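Local coordinates for tetratricopeptide repeat protein (Parabacteroides merdae ATCC 43184, PDB 4R7S) that is of unknown function but, as a helical tetratricopeptide repeat protein, probably serves as a scaffold for binding other proteins or peptides, at residues L152-G157 against R183-F188. Residues are numbered along the deposited sequence; the frame is centred on the assembly and turned at random.
Sequences LEKMRG and RADLYF. With EDO (1,2-ethanediol), chain D.
The carboxylate of Asp-185 is the flat group that bridges the two helices: its OD2 takes the ammonium NZ of Lys-154 at 2.7 Å through the anti lone pair, the one turned away from OD1. Two more flat groups meet within 152-157. The guanidinium of Arg-156 has Leu-152 CG over the centre of one face, 4.2 Å above the plane, and the carboxylate of Glu-153 at its edge. The grip is side-on, Arg-156 NE to Glu-153 OE1 at 3.0 Å and Arg-156 NH2 to Glu-153 OE2 at 3.1 Å; both oxygens lie almost in the guanidinium plane, yet are met about 45° out of the carboxylate plane.

Across the contact, Lys-154 does the work of both a greasy and a charged residue. Its CB and CG pass CD1 of Leu-186, the two side chains running in opposite directions, and Lys-154 CD rests 3.8 Å from the CA of Leu-186. The lysine chain then bends at chi3 (89°), which carries NZ to the acid, the Lys-154 and Asp-185 side chains crossing at about a right angle. A 1,2-ethanediol, probably from the crystallisation liquor, accepts a weak second bond from Lys-154 NZ at O1 (3.3 Å). With an alanine in place of Lys-154, Asp-185 would probably lose its cationic mate and Leu-186 the methylenes packed against it.

Gly-157, with positive phi, follows helix 143-156 in a Schellman motif; helix 159-172 comes next in the chain, then helix 178-189. Ser-162 of helix 159-172 touches both Lys-154 and Leu-186, while Arg-156 also pairs with Glu-129 of helix 125-138. Asp-185 also touches Leu-216 of helix 211-223, and the salt bridge joins alternate helices of the tetratricopeptide-repeat stack, with helix 159-172 between them in sequence.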
ATOM      1  N   LEU A 152      11.060  -9.903   1.237  1.00 35.92           N
ATOM      2  CA  LEU A 152      12.383  -9.678   0.635  1.00 37.03           C
ATOM      3  C   LEU A 152      13.112 -10.999   0.316  1.00 40.07           C
ATOM      4  O   LEU A 152      13.590 -11.186  -0.805  1.00 40.49           O
ATOM      5  CB  LEU A 152      13.218  -8.853   1.626  1.00 38.06           C
ATOM      6  CG  LEU A 152      14.693  -8.711   1.346  1.00 45.07           C
ATOM      7  CD1 LEU A 152      14.909  -7.891   0.117  1.00 47.08           C
ATOM      8  CD2 LEU A 152      15.374  -8.047   2.479  1.00 46.90           C
ATOM      9  N   GLU A 153      13.190 -11.900   1.309  1.00 35.63           N
ATOM     10  CA  GLU A 153      13.871 -13.194   1.207  1.00 34.34           C
ATOM     11  C   GLU A 153      13.239 -14.068   0.171  1.00 39.52           C
ATOM     12  O   GLU A 153      13.961 -14.695  -0.607  1.00 41.35           O
ATOM     13  CB  GLU A 153      13.925 -13.905   2.560  1.00 34.66           C
ATOM     14  CG  GLU A 153      14.896 -13.269   3.546  1.00 37.32           C
ATOM     15  CD  GLU A 153      16.355 -13.054   3.165  1.00 52.46           C
ATOM     16  OE1 GLU A 153      16.760 -13.390   2.029  1.00 37.22           O
ATOM     17  OE2 GLU A 153      17.103 -12.543   4.029  1.00 59.19           O
ATOM     18  N   LYS A 154      11.899 -14.096   0.130  1.00 35.27           N
ATOM     19  CA  LYS A 154      11.133 -14.809  -0.886  1.00 34.39           C
ATOM     20  C   LYS A 154      11.500 -14.260  -2.298  1.00 39.62           C
ATOM     21  O   LYS A 154      11.824 -15.034  -3.188  1.00 41.19           O
ATOM     22  CB  LYS A 154       9.634 -14.627  -0.600  1.00 36.10           C
ATOM     23  CG  LYS A 154       8.736 -15.038  -1.772  1.00 42.02           C
ATOM     24  CD  LYS A 154       7.272 -14.722  -1.534  1.00 39.32           C
ATOM     25  CE  LYS A 154       6.896 -13.339  -2.002  1.00 37.88           C
ATOM     26  NZ  LYS A 154       5.525 -13.021  -1.555  1.00 48.33           N
HETATM   27  N   MSE A 155      11.477 -12.930  -2.492  1.00 35.79           N
HETATM   28  CA  MSE A 155      11.788 -12.327  -3.805  1.00 35.34           C
HETATM   29  C   MSE A 155      13.254 -12.561  -4.247  1.00 44.41           C
HETATM   30  O   MSE A 155      13.533 -12.613  -5.452  1.00 46.29           O
HETATM   31  CB  MSE A 155      11.462 -10.840  -3.807  1.00 35.72           C
HETATM   32  CG  MSE A 155       9.974 -10.536  -3.571  1.00 39.76           C
HETATM   33 SE   MSE A 155       8.675 -11.455  -4.723  0.75 45.13          SE
HETATM   34  CE  MSE A 155       9.548 -11.146  -6.512  1.00 43.96           C
ATOM     35  N   ARG A 156      14.174 -12.703  -3.272  1.00 40.78           N
ATOM     36  CA  ARG A 156      15.598 -13.004  -3.461  1.00 40.08           C
ATOM     37  C   ARG A 156      15.850 -14.481  -3.818  1.00 42.68           C
ATOM     38  O   ARG A 156      16.949 -14.837  -4.237  1.00 43.29           O
ATOM     39  CB  ARG A 156      16.316 -12.748  -2.143  1.00 39.97           C
ATOM     40  CG  ARG A 156      16.814 -11.392  -1.968  1.00 43.71           C
ATOM     41  CD  ARG A 156      18.165 -11.483  -1.342  1.00 43.71           C
ATOM     42  NE  ARG A 156      18.084 -11.457   0.107  1.00 35.09           N
ATOM     43  CZ  ARG A 156      18.572 -10.481   0.849  1.00 55.38           C
ATOM     44  NH1 ARG A 156      19.170  -9.439   0.278  1.00 44.97           N
ATOM     45  NH2 ARG A 156      18.476 -10.537   2.173  1.00 40.71           N
ATOM     46  N   GLY A 157      14.877 -15.332  -3.538  1.00 38.02           N
ATOM     47  CA  GLY A 157      14.994 -16.775  -3.723  1.00 37.64           C
ATOM     48  C   GLY A 157      15.490 -17.500  -2.478  1.00 43.58           C
ATOM     49  O   GLY A 157      15.806 -18.689  -2.567  1.00 44.44           O
ATOM     50  N   ARG A 183       2.542 -16.513   3.503  1.00 32.85           N
ATOM     51  CA  ARG A 183       3.181 -17.821   3.514  1.00 33.13           C
ATOM     52  C   ARG A 183       2.702 -18.663   2.333  1.00 35.98           C
ATOM     53  O   ARG A 183       3.541 -19.330   1.713  1.00 36.49           O
ATOM     54  CB  ARG A 183       2.964 -18.570   4.847  1.00 32.82           C
ATOM     55  CG  ARG A 183       3.896 -19.763   4.967  1.00 37.26           C
ATOM     56  CD  ARG A 183       3.918 -20.358   6.352  1.00 36.75           C
ATOM     57  NE  ARG A 183       2.658 -21.018   6.638  1.00 26.44           N
ATOM     58  CZ  ARG A 183       2.362 -21.566   7.803  1.00 38.08           C
ATOM     59  NH1 ARG A 183       3.247 -21.554   8.789  1.00 26.67           N
ATOM     60  NH2 ARG A 183       1.187 -22.149   7.988  1.00 30.99           N
ATOM     61  N   ALA A 184       1.373 -18.646   2.021  1.00 31.41           N
ATOM     62  CA  ALA A 184       0.837 -19.401   0.875  1.00 31.48           C
ATOM     63  C   ALA A 184       1.519 -18.949  -0.428  1.00 35.52           C
ATOM     64  O   ALA A 184       1.894 -19.787  -1.240  1.00 35.80           O
ATOM     65  CB  ALA A 184      -0.679 -19.237   0.758  1.00 32.15           C
ATOM     66  N   ASP A 185       1.724 -17.634  -0.594  1.00 32.24           N
ATOM     67  CA  ASP A 185       2.360 -17.068  -1.783  1.00 32.37           C
ATOM     68  C   ASP A 185       3.793 -17.555  -1.886  1.00 35.81           C
ATOM     69  O   ASP A 185       4.265 -17.831  -2.995  1.00 36.62           O
ATOM     70  CB  ASP A 185       2.298 -15.527  -1.789  1.00 34.50           C
ATOM     71  CG  ASP A 185       2.673 -14.931  -3.138  1.00 47.49           C
ATOM     72  OD1 ASP A 185       1.953 -15.200  -4.125  1.00 50.12           O
ATOM     73  OD2 ASP A 185       3.722 -14.241  -3.216  1.00 48.50           O
ATOM     74  N   LEU A 186       4.473 -17.675  -0.739  1.00 31.78           N
ATOM     75  CA  LEU A 186       5.839 -18.192  -0.683  1.00 32.44           C
ATOM     76  C   LEU A 186       5.853 -19.652  -1.120  1.00 37.80           C
ATOM     77  O   LEU A 186       6.706 -20.038  -1.921  1.00 38.12           O
ATOM     78  CB  LEU A 186       6.435 -18.068   0.735  1.00 32.17           C
ATOM     79  CG  LEU A 186       7.660 -18.945   1.011  1.00 36.19           C
ATOM     80  CD1 LEU A 186       8.888 -18.419   0.304  1.00 36.62           C
ATOM     81  CD2 LEU A 186       7.921 -19.007   2.455  1.00 38.97           C
ATOM     82  N   TYR A 187       4.898 -20.456  -0.606  1.00 34.17           N
ATOM     83  CA  TYR A 187       4.816 -21.869  -0.957  1.00 33.59           C
ATOM     84  C   TYR A 187       4.541 -22.052  -2.457  1.00 38.82           C
ATOM     85  O   TYR A 187       5.168 -22.905  -3.087  1.00 38.58           O
ATOM     86  CB  TYR A 187       3.780 -22.584  -0.104  1.00 33.30           C
ATOM     87  CG  TYR A 187       4.216 -22.799   1.333  1.00 33.59           C
ATOM     88  CD1 TYR A 187       5.541 -23.113   1.644  1.00 35.02           C
ATOM     89  CD2 TYR A 187       3.288 -22.794   2.372  1.00 33.97           C
ATOM     90  CE1 TYR A 187       5.939 -23.361   2.963  1.00 36.21           C
ATOM     91  CE2 TYR A 187       3.672 -23.048   3.693  1.00 35.18           C
ATOM     92  CZ  TYR A 187       5.002 -23.319   3.985  1.00 40.09           C
ATOM     93  OH  TYR A 187       5.380 -23.574   5.282  1.00 36.91           O
ATOM     94  N   PHE A 188       3.695 -21.196  -3.038  1.00 35.04           N
ATOM     95  CA  PHE A 188       3.416 -21.273  -4.467  1.00 34.67           C
ATOM     96  C   PHE A 188       4.681 -20.958  -5.248  1.00 40.30           C
ATOM     97  O   PHE A 188       5.029 -21.720  -6.147  1.00 40.39           O
ATOM     98  CB  PHE A 188       2.276 -20.347  -4.867  1.00 35.53           C
ATOM     99  CG  PHE A 188       2.060 -20.229  -6.359  1.00 36.87           C
ATOM    100  CD1 PHE A 188       1.379 -21.213  -7.057  1.00 39.56           C
ATOM    101  CD2 PHE A 188       2.473 -19.094  -7.051  1.00 39.83           C
ATOM    102  CE1 PHE A 188       1.134 -21.081  -8.427  1.00 40.70           C
ATOM    103  CE2 PHE A 188       2.254 -18.973  -8.422  1.00 42.68           C
ATOM    104  CZ  PHE A 188       1.581 -19.967  -9.102  1.00 40.32           C
TER
HETATM  105  C1  EDO D 302       3.847  -9.820  -1.600  1.00 67.57           C
HETATM  106  O1  EDO D 302       5.109  -9.811  -2.257  1.00 65.06           O
HETATM  107  C2  EDO D 302       3.816  -8.831  -0.386  1.00 70.28           C
HETATM  108  O2  EDO D 302       3.983  -7.468  -0.765  1.00 72.21           O